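Local coordinates for protein histidine--tRNA ligase (Thermus thermophilus, PDB 1H4V) that joins L-histidine to tRNA(His) at the expense of ATP, giving histidyl-tRNA(His), AMP and diphosphate as a class II aminoacyl-tRNA synthetase, at residues E81-Y90 / Q126-S134; A281-D289 / P301-V312. One frame throughout, in Å; residues are numbered along the deposited sequence.

Interaction 1 (E81-Y90 / Q126-S134); sequences EGTAAMVRAY and QVNYEALGS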
ATOM      1  N   GLU A  81      -6.571 -13.699  -4.102  1.00 20.03           N
ATOM      2  CA  GLU A  81      -5.381 -14.388  -3.599  1.00 20.75           C
ATOM      3  C   GLU A  81      -4.159 -13.755  -4.250  1.00 19.12           C
ATOM      4  O   GLU A  81      -4.281 -13.000  -5.208  1.00 17.29           O
ATOM      5  CB  GLU A  81      -5.414 -15.873  -3.976  1.00 18.32           C
ATOM      6  CG  GLU A  81      -5.341 -16.101  -5.481  1.00 27.91           C
ATOM      7  CD  GLU A  81      -4.878 -17.500  -5.847  1.00 36.46           C
ATOM      8  OE1 GLU A  81      -5.541 -18.475  -5.430  1.00 41.46           O
ATOM      9  OE2 GLU A  81      -3.848 -17.625  -6.549  1.00 33.71           O
ATOM     10  N   GLY A  82      -2.978 -14.092  -3.752  1.00 20.06           N
ATOM     11  CA  GLY A  82      -1.774 -13.523  -4.320  1.00 19.24           C
ATOM     12  C   GLY A  82      -0.994 -14.396  -5.282  1.00 18.35           C
ATOM     13  O   GLY A  82      -0.444 -13.888  -6.265  1.00 18.37           O
ATOM     14  N   THR A  83      -0.959 -15.700  -5.013  1.00 18.47           N
ATOM     15  CA  THR A  83      -0.185 -16.648  -5.824  1.00 17.69           C
ATOM     16  C   THR A  83      -0.406 -16.615  -7.329  1.00 17.06           C
ATOM     17  O   THR A  83       0.554 -16.450  -8.077  1.00 16.23           O
ATOM     18  CB  THR A  83      -0.375 -18.106  -5.336  1.00 20.49           C
ATOM     19  OG1 THR A  83      -0.152 -18.171  -3.919  1.00 19.21           O
ATOM     20  CG2 THR A  83       0.634 -19.035  -6.033  1.00 18.17           C
ATOM     21  N   ALA A  84      -1.651 -16.773  -7.777  1.00 15.88           N
ATOM     22  CA  ALA A  84      -1.936 -16.755  -9.209  1.00 14.52           C
ATOM     23  C   ALA A  84      -1.486 -15.446  -9.864  1.00 14.50           C
ATOM     24  O   ALA A  84      -0.977 -15.452 -10.985  1.00 14.29           O
ATOM     25  CB  ALA A  84      -3.423 -16.980  -9.465  1.00 15.83           C
ATOM     26  N   ALA A  85      -1.678 -14.331  -9.168  1.00 14.21           N
ATOM     27  CA  ALA A  85      -1.281 -13.022  -9.690  1.00 15.47           C
ATOM     28  C   ALA A  85       0.234 -12.934  -9.840  1.00 16.58           C
ATOM     29  O   ALA A  85       0.739 -12.370 -10.807  1.00 20.08           O
ATOM     30  CB  ALA A  85      -1.770 -11.918  -8.768  1.00 12.47           C
ATOM     31  N   MET A  86       0.957 -13.493  -8.878  1.00 17.72           N
ATOM     32  CA  MET A  86       2.417 -13.469  -8.920  1.00 18.41           C
ATOM     33  C   MET A  86       2.940 -14.368 -10.023  1.00 16.31           C
ATOM     34  O   MET A  86       3.866 -13.985 -10.736  1.00 17.38           O
ATOM     35  CB  MET A  86       2.989 -13.858  -7.551  1.00 15.38           C
ATOM     36  CG  MET A  86       2.640 -12.798  -6.513  1.00 21.40           C
ATOM     37  SD  MET A  86       2.830 -13.255  -4.802  1.00 28.25           S
ATOM     38  CE  MET A  86       4.600 -12.915  -4.587  1.00 16.72           C
ATOM     39  N   VAL A  87       2.340 -15.547 -10.171  1.00 14.58           N
ATOM     40  CA  VAL A  87       2.735 -16.474 -11.236  1.00 14.82           C
ATOM     41  C   VAL A  87       2.445 -15.808 -12.584  1.00 15.54           C
ATOM     42  O   VAL A  87       3.238 -15.910 -13.519  1.00 17.29           O
ATOM     43  CB  VAL A  87       1.939 -17.797 -11.177  1.00 14.82           C
ATOM     44  CG1 VAL A  87       2.209 -18.620 -12.438  1.00 15.86           C
ATOM     45  CG2 VAL A  87       2.323 -18.589  -9.941  1.00  8.29           C
ATOM     46  N   ARG A  88       1.310 -15.115 -12.667  1.00 15.57           N
ATOM     47  CA  ARG A  88       0.914 -14.419 -13.884  1.00 15.03           C
ATOM     48  C   ARG A  88       1.933 -13.327 -14.204  1.00 17.00           C
ATOM     49  O   ARG A  88       2.184 -13.022 -15.370  1.00 17.18           O
ATOM     50  CB  ARG A  88      -0.490 -13.824 -13.710  1.00 15.70           C
ATOM     51  CG  ARG A  88      -1.146 -13.267 -14.982  1.00 13.62           C
ATOM     52  CD  ARG A  88      -0.621 -11.876 -15.322  1.00 18.92           C
ATOM     53  NE  ARG A  88      -0.830 -10.945 -14.216  1.00 21.49           N
ATOM     54  CZ  ARG A  88      -0.071  -9.881 -13.982  1.00 21.14           C
ATOM     55  NH1 ARG A  88       0.949  -9.603 -14.778  1.00 25.77           N
ATOM     56  NH2 ARG A  88      -0.319  -9.109 -12.939  1.00 22.04           N
ATOM     57  N   ALA A  89       2.527 -12.743 -13.168  1.00 16.64           N
ATOM     58  CA  ALA A  89       3.530 -11.699 -13.364  1.00 16.18           C
ATOM     59  C   ALA A  89       4.869 -12.307 -13.799  1.00 15.07           C
ATOM     60  O   ALA A  89       5.560 -11.750 -14.650  1.00 15.61           O
ATOM     61  CB  ALA A  89       3.710 -10.885 -12.073  1.00 15.64           C
ATOM     62  N   TYR A  90       5.224 -13.444 -13.208  1.00 13.37           N
ATOM     63  CA  TYR A  90       6.468 -14.141 -13.529  1.00 16.92           C
ATOM     64  C   TYR A  90       6.458 -14.472 -15.026  1.00 18.77           C
ATOM     65  O   TYR A  90       7.474 -14.363 -15.719  1.00 18.46           O
ATOM     66  CB  TYR A  90       6.546 -15.428 -12.701  1.00 17.71           C
ATOM     67  CG  TYR A  90       7.700 -16.357 -13.015  1.00 19.04           C
ATOM     68  CD1 TYR A  90       8.876 -16.322 -12.260  1.00 23.18           C
ATOM     69  CD2 TYR A  90       7.591 -17.322 -14.018  1.00 16.67           C
ATOM     70  CE1 TYR A  90       9.917 -17.236 -12.493  1.00 19.90           C
ATOM     71  CE2 TYR A  90       8.621 -18.238 -14.263  1.00 16.39           C
ATOM     72  CZ  TYR A  90       9.779 -18.194 -13.495  1.00 20.29           C
ATOM     73  OH  TYR A  90      10.789 -19.115 -13.712  1.00 20.37           O
ATOM     74  N   GLN A 126      -2.814  -9.405   3.132  1.00 14.55           N
ATOM     75  CA  GLN A 126      -1.942 -10.518   3.408  1.00 15.55           C
ATOM     76  C   GLN A 126      -0.593 -10.310   2.786  1.00 14.12           C
ATOM     77  O   GLN A 126      -0.433  -9.495   1.868  1.00 13.47           O
ATOM     78  CB  GLN A 126      -2.549 -11.855   2.950  1.00 19.05           C
ATOM     79  CG  GLN A 126      -2.959 -11.988   1.514  1.00 21.68           C
ATOM     80  CD  GLN A 126      -3.365 -13.431   1.177  1.00 24.88           C
ATOM     81  OE1 GLN A 126      -4.131 -14.064   1.912  1.00 19.89           O
ATOM     82  NE2 GLN A 126      -2.850 -13.951   0.065  1.00 23.67           N
ATOM     83  N   VAL A 127       0.387 -11.012   3.335  1.00 12.34           N
ATOM     84  CA  VAL A 127       1.739 -10.947   2.819  1.00 12.74           C
ATOM     85  C   VAL A 127       1.961 -12.249   2.080  1.00 13.40           C
ATOM     86  O   VAL A 127       1.635 -13.314   2.594  1.00 14.83           O
ATOM     87  CB  VAL A 127       2.764 -10.821   3.958  1.00 13.00           C
ATOM     88  CG1 VAL A 127       4.172 -11.056   3.415  1.00  8.09           C
ATOM     89  CG2 VAL A 127       2.651  -9.436   4.604  1.00  8.36           C
ATOM     90  N   ASN A 128       2.487 -12.168   0.866  1.00 13.08           N
ATOM     91  CA  ASN A 128       2.745 -13.370   0.085  1.00 13.72           C
ATOM     92  C   ASN A 128       4.215 -13.498  -0.230  1.00 12.22           C
ATOM     93  O   ASN A 128       4.892 -12.504  -0.477  1.00 12.49           O
ATOM     94  CB  ASN A 128       1.979 -13.360  -1.247  1.00 16.72           C
ATOM     95  CG  ASN A 128       0.525 -13.759  -1.094  1.00 19.63           C
ATOM     96  OD1 ASN A 128      -0.323 -12.947  -0.728  1.00 26.65           O
ATOM     97  ND2 ASN A 128       0.230 -15.018  -1.376  1.00 20.12           N
ATOM     98  N   TYR A 129       4.692 -14.733  -0.219  1.00 10.30           N
ATOM     99  CA  TYR A 129       6.070 -15.042  -0.551  1.00 12.78           C
ATOM    100  C   TYR A 129       6.003 -16.198  -1.547  1.00 14.30           C
ATOM    101  O   TYR A 129       5.311 -17.184  -1.312  1.00 13.25           O
ATOM    102  CB  TYR A 129       6.856 -15.503   0.670  1.00 11.00           C
ATOM    103  CG  TYR A 129       8.189 -16.105   0.284  1.00 13.02           C
ATOM    104  CD1 TYR A 129       9.247 -15.298  -0.147  1.00 14.36           C
ATOM    105  CD2 TYR A 129       8.383 -17.481   0.310  1.00 11.98           C
ATOM    106  CE1 TYR A 129      10.463 -15.849  -0.539  1.00 10.95           C
ATOM    107  CE2 TYR A 129       9.590 -18.047  -0.085  1.00 12.52           C
ATOM    108  CZ  TYR A 129      10.626 -17.223  -0.506  1.00 16.13           C
ATOM    109  OH  TYR A 129      11.819 -17.782  -0.891  1.00 17.67           O
ATOM    110  N   GLU A 130       6.741 -16.081  -2.638  1.00 15.46           N
ATOM    111  CA  GLU A 130       6.744 -17.108  -3.667  1.00 18.03           C
ATOM    112  C   GLU A 130       8.152 -17.338  -4.246  1.00 17.36           C
ATOM    113  O   GLU A 130       8.860 -16.391  -4.602  1.00 17.41           O
ATOM    114  CB  GLU A 130       5.783 -16.679  -4.784  1.00 19.45           C
ATOM    115  CG  GLU A 130       4.566 -17.569  -5.008  1.00 31.44           C
ATOM    116  CD  GLU A 130       3.726 -17.835  -3.763  1.00 33.78           C
ATOM    117  OE1 GLU A 130       3.554 -19.019  -3.420  1.00 34.37           O
ATOM    118  OE2 GLU A 130       3.225 -16.880  -3.134  1.00 39.04           O
ATOM    119  N   ALA A 131       8.549 -18.603  -4.319  1.00 16.85           N
ATOM    120  CA  ALA A 131       9.838 -19.009  -4.883  1.00 15.38           C
ATOM    121  C   ALA A 131       9.468 -19.855  -6.096  1.00 15.91           C
ATOM    122  O   ALA A 131       9.022 -20.988  -5.953  1.00 15.95           O
ATOM    123  CB  ALA A 131      10.611 -19.847  -3.877  1.00 13.64           C
ATOM    124  N   LEU A 132       9.649 -19.300  -7.289  1.00 18.07           N
ATOM    125  CA  LEU A 132       9.288 -19.988  -8.527  1.00 16.84           C
ATOM    126  C   LEU A 132      10.466 -20.418  -9.383  1.00 17.67           C
ATOM    127  O   LEU A 132      11.465 -19.704  -9.478  1.00 17.80           O
ATOM    128  CB  LEU A 132       8.402 -19.075  -9.368  1.00 15.29           C
ATOM    129  CG  LEU A 132       7.282 -18.391  -8.601  1.00 17.30           C
ATOM    130  CD1 LEU A 132       6.756 -17.199  -9.387  1.00 26.80           C
ATOM    131  CD2 LEU A 132       6.196 -19.390  -8.332  1.00 21.19           C
ATOM    132  N   GLY A 133      10.327 -21.582 -10.016  1.00 19.04           N
ATOM    133  CA  GLY A 133      11.363 -22.082 -10.898  1.00 19.35           C
ATOM    134  C   GLY A 133      12.149 -23.302 -10.465  1.00 19.77           C
ATOM    135  O   GLY A 133      12.951 -23.814 -11.237  1.00 22.78           O
ATOM    136  N   SER A 134      11.931 -23.793  -9.255  1.00 18.91           N
ATOM    137  CA  SER A 134      12.686 -24.950  -8.809  1.00 19.34           C
ATOM    138  C   SER A 134      11.891 -25.950  -7.981  1.00 20.83           C
ATOM    139  O   SER A 134      10.981 -25.584  -7.242  1.00 21.44           O
ATOM    140  CB  SER A 134      13.912 -24.485  -8.016  1.00 18.02           C
ATOM    141  OG  SER A 134      14.643 -25.597  -7.533  1.00 21.24           O
TER
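Tyr90 and Leu132 lie alongside each other, pointing opposite ways, at the end of the strand. Leu132 CB lies over one face of the ring, 4.3 Å from its centroid, a CH-pi contact, while Leu132 CD1 reaches Tyr90 CD1 at 3.7 Å. With CG opposite the backbone N (chi1 174°), the aromatic ring extends from the helix to this leucine, and its hydroxyl bonds to Gln100. One turn back, Met86 bends at its thioether (chi3 84°): SD touches Asn128 CB at 3.7 Å and CE rests on Glu130 CB at 4.0 Å, a use for a flexible, unbranched side chain. Thr83 meets Glu130 at about a right angle, with OG1 3.7 Å from OE2, too far to bond; OE1 makes a weak bond to the hydroxyl of Tyr288, whereas the buried OE2 finds no polar partner. At the helix start, the Asn128 amide faces Gly82 CA, and the glycine suits its place because a beta carbon would collide with Asn128 OD1. Gln126 NE2 donates to that OD1 at 2.8 Å, in the carbonyl plane and on a lone pair, which helps set the rotation of the Asn128 amide. An alanine in place of Asn128 would probably leave Gln126 NE2 without this acceptor and open a gap beside Gly82 CA. Glu81 OE2 caps the helix by accepting from Ala84 N at 2.7 Å, and its OE1 pairs with Lys52. The helix crosses the strand at -44°, packed on one face of the largely antiparallel sheet that forms the class II synthetase catalytic core.

Interaction 2 (A281-D289 / P301-V312); sequences ALGGGGRYD and PGVGFAFGVERV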
ATOM      1  N   ALA A 281      -5.027 -20.553  12.481  1.00 33.61           N
ATOM      2  CA  ALA A 281      -3.910 -20.560  11.542  1.00 31.58           C
ATOM      3  C   ALA A 281      -3.573 -19.133  11.145  1.00 29.19           C
ATOM      4  O   ALA A 281      -4.437 -18.392  10.677  1.00 29.67           O
ATOM      5  CB  ALA A 281      -4.262 -21.369  10.303  1.00 33.09           C
ATOM      6  N   LEU A 282      -2.318 -18.747  11.337  1.00 26.48           N
ATOM      7  CA  LEU A 282      -1.876 -17.396  10.998  1.00 24.42           C
ATOM      8  C   LEU A 282      -1.492 -17.309   9.530  1.00 23.52           C
ATOM      9  O   LEU A 282      -1.624 -16.257   8.902  1.00 23.42           O
ATOM     10  CB  LEU A 282      -0.684 -17.008  11.869  1.00 20.23           C
ATOM     11  CG  LEU A 282      -1.009 -17.040  13.362  1.00 20.95           C
ATOM     12  CD1 LEU A 282       0.225 -16.725  14.179  1.00 21.97           C
ATOM     13  CD2 LEU A 282      -2.118 -16.032  13.646  1.00 21.27           C
ATOM     14  N   GLY A 283      -1.021 -18.428   8.992  1.00 22.19           N
ATOM     15  CA  GLY A 283      -0.613 -18.473   7.603  1.00 21.92           C
ATOM     16  C   GLY A 283      -0.158 -19.871   7.234  1.00 21.41           C
ATOM     17  O   GLY A 283      -0.064 -20.747   8.093  1.00 21.61           O
ATOM     18  N   GLY A 284       0.126 -20.085   5.956  1.00 18.99           N
ATOM     19  CA  GLY A 284       0.556 -21.396   5.518  1.00 18.15           C
ATOM     20  C   GLY A 284       0.760 -21.406   4.023  1.00 17.95           C
ATOM     21  O   GLY A 284       0.646 -20.372   3.370  1.00 19.88           O
ATOM     22  N   GLY A 285       1.063 -22.571   3.471  1.00 18.46           N
ATOM     23  CA  GLY A 285       1.282 -22.646   2.040  1.00 17.83           C
ATOM     24  C   GLY A 285       1.775 -23.994   1.571  1.00 16.01           C
ATOM     25  O   GLY A 285       1.392 -25.031   2.095  1.00 15.98           O
ATOM     26  N   GLY A 286       2.636 -23.977   0.568  1.00 16.60           N
ATOM     27  CA  GLY A 286       3.152 -25.223   0.047  1.00 16.67           C
ATOM     28  C   GLY A 286       3.509 -25.120  -1.416  1.00 16.31           C
ATOM     29  O   GLY A 286       3.486 -24.040  -2.001  1.00 15.57           O
ATOM     30  N   ARG A 287       3.833 -26.267  -2.002  1.00 18.91           N
ATOM     31  CA  ARG A 287       4.237 -26.357  -3.395  1.00 19.87           C
ATOM     32  C   ARG A 287       3.015 -26.439  -4.312  1.00 19.66           C
ATOM     33  O   ARG A 287       1.998 -27.040  -3.954  1.00 19.93           O
ATOM     34  CB  ARG A 287       5.161 -27.574  -3.537  1.00 17.55           C
ATOM     35  CG  ARG A 287       5.738 -27.824  -4.913  1.00 18.11           C
ATOM     36  CD  ARG A 287       6.886 -28.816  -4.799  1.00 18.83           C
ATOM     37  NE  ARG A 287       8.084 -28.205  -4.218  1.00 15.89           N
ATOM     38  CZ  ARG A 287       8.868 -27.349  -4.874  1.00 19.31           C
ATOM     39  NH1 ARG A 287       8.583 -27.007  -6.127  1.00 14.44           N
ATOM     40  NH2 ARG A 287       9.943 -26.838  -4.292  1.00 20.92           N
ATOM     41  N   TYR A 288       3.116 -25.827  -5.488  1.00 21.33           N
ATOM     42  CA  TYR A 288       2.010 -25.797  -6.450  1.00 25.51           C
ATOM     43  C   TYR A 288       2.500 -25.805  -7.892  1.00 28.41           C
ATOM     44  O   TYR A 288       2.220 -24.878  -8.657  1.00 29.31           O
ATOM     45  CB  TYR A 288       1.183 -24.543  -6.224  1.00 22.73           C
ATOM     46  CG  TYR A 288       2.033 -23.298  -6.167  1.00 28.02           C
ATOM     47  CD1 TYR A 288       2.474 -22.669  -7.335  1.00 26.60           C
ATOM     48  CD2 TYR A 288       2.439 -22.771  -4.940  1.00 27.31           C
ATOM     49  CE1 TYR A 288       3.294 -21.556  -7.282  1.00 23.66           C
ATOM     50  CE2 TYR A 288       3.261 -21.658  -4.877  1.00 21.48           C
ATOM     51  CZ  TYR A 288       3.686 -21.058  -6.050  1.00 25.85           C
ATOM     52  OH  TYR A 288       4.528 -19.980  -5.989  1.00 23.23           O
ATOM     53  N   ASP A 289       3.187 -26.872  -8.269  1.00 28.16           N
ATOM     54  CA  ASP A 289       3.761 -26.999  -9.602  1.00 31.39           C
ATOM     55  C   ASP A 289       2.897 -26.899 -10.870  1.00 29.75           C
ATOM     56  O   ASP A 289       3.424 -26.563 -11.928  1.00 33.47           O
ATOM     57  CB  ASP A 289       4.604 -28.279  -9.640  1.00 35.20           C
ATOM     58  CG  ASP A 289       5.721 -28.268  -8.590  1.00 41.77           C
ATOM     59  OD1 ASP A 289       6.383 -29.309  -8.406  1.00 47.38           O
ATOM     60  OD2 ASP A 289       5.931 -27.212  -7.947  1.00 39.81           O
ATOM     61  N   PRO A 301       7.734 -24.820 -11.456  1.00 20.81           N
ATOM     62  CA  PRO A 301       7.620 -25.327 -10.082  1.00 20.75           C
ATOM     63  C   PRO A 301       7.506 -24.145  -9.134  1.00 19.97           C
ATOM     64  O   PRO A 301       8.132 -23.110  -9.351  1.00 20.04           O
ATOM     65  CB  PRO A 301       8.932 -26.081  -9.873  1.00 23.13           C
ATOM     66  CG  PRO A 301       9.358 -26.449 -11.273  1.00 23.78           C
ATOM     67  CD  PRO A 301       9.020 -25.209 -12.054  1.00 21.98           C
ATOM     68  N   GLY A 302       6.719 -24.295  -8.077  1.00 18.70           N
ATOM     69  CA  GLY A 302       6.568 -23.190  -7.153  1.00 17.94           C
ATOM     70  C   GLY A 302       6.274 -23.623  -5.743  1.00 17.43           C
ATOM     71  O   GLY A 302       5.745 -24.701  -5.508  1.00 19.65           O
ATOM     72  N   VAL A 303       6.640 -22.779  -4.790  1.00 15.83           N
ATOM     73  CA  VAL A 303       6.394 -23.065  -3.390  1.00 14.40           C
ATOM     74  C   VAL A 303       6.413 -21.712  -2.704  1.00 14.62           C
ATOM     75  O   VAL A 303       7.181 -20.829  -3.082  1.00 17.48           O
ATOM     76  CB  VAL A 303       7.479 -24.005  -2.797  1.00 13.10           C
ATOM     77  CG1 VAL A 303       8.838 -23.341  -2.848  1.00 13.45           C
ATOM     78  CG2 VAL A 303       7.125 -24.371  -1.365  1.00 12.01           C
ATOM     79  N   GLY A 304       5.550 -21.539  -1.713  1.00 13.89           N
ATOM     80  CA  GLY A 304       5.489 -20.270  -1.018  1.00 12.07           C
ATOM     81  C   GLY A 304       4.451 -20.290   0.079  1.00 12.68           C
ATOM     82  O   GLY A 304       3.999 -21.363   0.486  1.00 14.92           O
ATOM     83  N   PHE A 305       4.073 -19.107   0.558  1.00 10.50           N
ATOM     84  CA  PHE A 305       3.085 -19.002   1.619  1.00 10.46           C
ATOM     85  C   PHE A 305       2.416 -17.639   1.640  1.00 10.46           C
ATOM     86  O   PHE A 305       2.815 -16.720   0.932  1.00 12.59           O
ATOM     87  CB  PHE A 305       3.743 -19.242   2.988  1.00  7.78           C
ATOM     88  CG  PHE A 305       4.725 -18.168   3.393  1.00 12.35           C
ATOM     89  CD1 PHE A 305       6.097 -18.375   3.278  1.00 15.74           C
ATOM     90  CD2 PHE A 305       4.277 -16.954   3.908  1.00  9.28           C
ATOM     91  CE1 PHE A 305       7.011 -17.384   3.674  1.00 11.19           C
ATOM     92  CE2 PHE A 305       5.180 -15.965   4.300  1.00 13.90           C
ATOM     93  CZ  PHE A 305       6.548 -16.182   4.185  1.00  9.21           C
ATOM     94  N   ALA A 306       1.403 -17.520   2.483  1.00 10.44           N
ATOM     95  CA  ALA A 306       0.684 -16.270   2.672  1.00 11.96           C
ATOM     96  C   ALA A 306       0.196 -16.271   4.106  1.00 12.03           C
ATOM     97  O   ALA A 306      -0.032 -17.332   4.679  1.00 15.50           O
ATOM     98  CB  ALA A 306      -0.515 -16.184   1.723  1.00  5.73           C
ATOM     99  N   PHE A 307       0.087 -15.092   4.702  1.00 13.37           N
ATOM    100  CA  PHE A 307      -0.472 -14.964   6.047  1.00 13.20           C
ATOM    101  C   PHE A 307      -1.299 -13.677   6.097  1.00 12.02           C
ATOM    102  O   PHE A 307      -1.000 -12.700   5.410  1.00 11.97           O
ATOM    103  CB  PHE A 307       0.609 -15.024   7.145  1.00 11.91           C
ATOM    104  CG  PHE A 307       1.561 -13.862   7.169  1.00  8.39           C
ATOM    105  CD1 PHE A 307       1.134 -12.595   7.551  1.00  8.15           C
ATOM    106  CD2 PHE A 307       2.910 -14.061   6.891  1.00  9.61           C
ATOM    107  CE1 PHE A 307       2.043 -11.542   7.664  1.00 15.73           C
ATOM    108  CE2 PHE A 307       3.832 -13.018   6.999  1.00  7.60           C
ATOM    109  CZ  PHE A 307       3.403 -11.758   7.388  1.00  9.02           C
ATOM    110  N   GLY A 308      -2.379 -13.708   6.861  1.00 14.15           N
ATOM    111  CA  GLY A 308      -3.247 -12.549   6.961  1.00 11.35           C
ATOM    112  C   GLY A 308      -2.745 -11.550   7.978  1.00 10.30           C
ATOM    113  O   GLY A 308      -2.505 -11.888   9.139  1.00 11.22           O
ATOM    114  N   VAL A 309      -2.572 -10.317   7.537  1.00  9.84           N
ATOM    115  CA  VAL A 309      -2.108  -9.257   8.417  1.00 10.32           C
ATOM    116  C   VAL A 309      -3.049  -9.098   9.614  1.00 11.53           C
ATOM    117  O   VAL A 309      -2.586  -8.990  10.755  1.00 12.69           O
ATOM    118  CB  VAL A 309      -1.988  -7.931   7.633  1.00 11.45           C
ATOM    119  CG1 VAL A 309      -1.586  -6.796   8.560  1.00  8.98           C
ATOM    120  CG2 VAL A 309      -0.945  -8.104   6.509  1.00  7.98           C
ATOM    121  N   GLU A 310      -4.360  -9.105   9.366  1.00 11.82           N
ATOM    122  CA  GLU A 310      -5.327  -8.968  10.451  1.00 13.45           C
ATOM    123  C   GLU A 310      -5.263 -10.155  11.411  1.00 15.02           C
ATOM    124  O   GLU A 310      -5.420  -9.984  12.614  1.00 16.75           O
ATOM    125  CB  GLU A 310      -6.759  -8.821   9.919  1.00 15.89           C
ATOM    126  CG  GLU A 310      -7.063  -7.506   9.211  1.00 12.95           C
ATOM    127  CD  GLU A 310      -6.591  -7.486   7.761  1.00 20.69           C
ATOM    128  OE1 GLU A 310      -6.101  -8.534   7.269  1.00 18.93           O
ATOM    129  OE2 GLU A 310      -6.719  -6.420   7.115  1.00 18.40           O
ATOM    130  N   ARG A 311      -5.032 -11.354  10.883  1.00 15.52           N
ATOM    131  CA  ARG A 311      -4.933 -12.541  11.731  1.00 17.28           C
ATOM    132  C   ARG A 311      -3.753 -12.356  12.678  1.00 16.58           C
ATOM    133  O   ARG A 311      -3.839 -12.657  13.868  1.00 16.58           O
ATOM    134  CB  ARG A 311      -4.687 -13.801  10.894  1.00 19.62           C
ATOM    135  CG  ARG A 311      -5.851 -14.262  10.041  1.00 33.08           C
ATOM    136  CD  ARG A 311      -6.902 -14.991  10.864  1.00 42.68           C
ATOM    137  NE  ARG A 311      -7.985 -15.504  10.024  1.00 46.15           N
ATOM    138  CZ  ARG A 311      -7.830 -16.443   9.096  1.00 48.41           C
ATOM    139  NH1 ARG A 311      -6.634 -16.984   8.889  1.00 49.79           N
ATOM    140  NH2 ARG A 311      -8.869 -16.830   8.363  1.00 46.02           N
ATOM    141  N   VAL A 312      -2.643 -11.876  12.127  1.00 16.15           N
ATOM    142  CA  VAL A 312      -1.435 -11.659  12.909  1.00 16.65           C
ATOM    143  C   VAL A 312      -1.611 -10.555  13.941  1.00 16.24           C
ATOM    144  O   VAL A 312      -1.204 -10.726  15.083  1.00 16.45           O
ATOM    145  CB  VAL A 312      -0.226 -11.346  11.991  1.00 17.08           C
ATOM    146  CG1 VAL A 312       0.981 -10.954  12.824  1.00 14.51           C
ATOM    147  CG2 VAL A 312       0.104 -12.585  11.151  1.00 17.80           C
TER
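Gly284 and Ala306 form a hydrogen-bonded pair in an antiparallel two-stranded unit of the class II catalytic sheet; strand 302-308, with the helix that follows it, has the strand-helix form of motif 3. Gly284 N reaches Ala306 O at 3.0 Å, and Gly286 N meets Gly304 O at 2.9 Å. At the neighbouring non-hydrogen-bonded pairs the backbones come close: Gly283 CA is 3.8 Å from Phe307 CA, and a beta carbon on Gly283 or Gly285 would strike the opposite strand, so the glycine run suits its place. Next along, Tyr288 N donates to Gly302 O at 2.9 Å. The Tyr288 ring turns back over the same glycine, whose CA sits above its face 4.0 Å from the centroid; any side chain on Gly302 would hit the ring. Arg287 leaves its strand with CG opposite the backbone N (chi1 -178°) and spreads its guanidinium across Val303, with NH2 3.9 Å from Val303 CG1. Further out, Asp140 pairs with NH2 and Ser134 O accepts from NH1, which together with Asp289 hold the group in position. Helix 137-153 backs Val303, Phe305 and Phe307, the apolar residues expected at a sheet-helix interface. A carboxylate serves well just past the end of strand 281-287, since one oxygen can receive two donors: Asp289 OD2 takes Arg287 NH1 on its syn lone pair at 3.2 Å, in a salt bridge, and Gly302 N on its anti side at 3.0 Å.

Interactions 1 and 2, with centres about 10 Å apart, share one mixed, largely antiparallel sheet, because strand 123-132 runs directly beside strand 302-308. Two probable backbone hydrogen bonds join them: Ala131 N to Val303 O at 2.9 Å and Gly133 N to Pro301 O at 2.8 Å. Side chains connect them on both faces of the sheet. Tyr288 packs on Thr83 and Leu132, on the side of helix 83-92, while the rings of Tyr129 and Phe305 meet on the side covered by helix 137-153. Both contacts belong to the catalytic region, where class II synthetases build their active site on such a sheet; this structure contains no ligand.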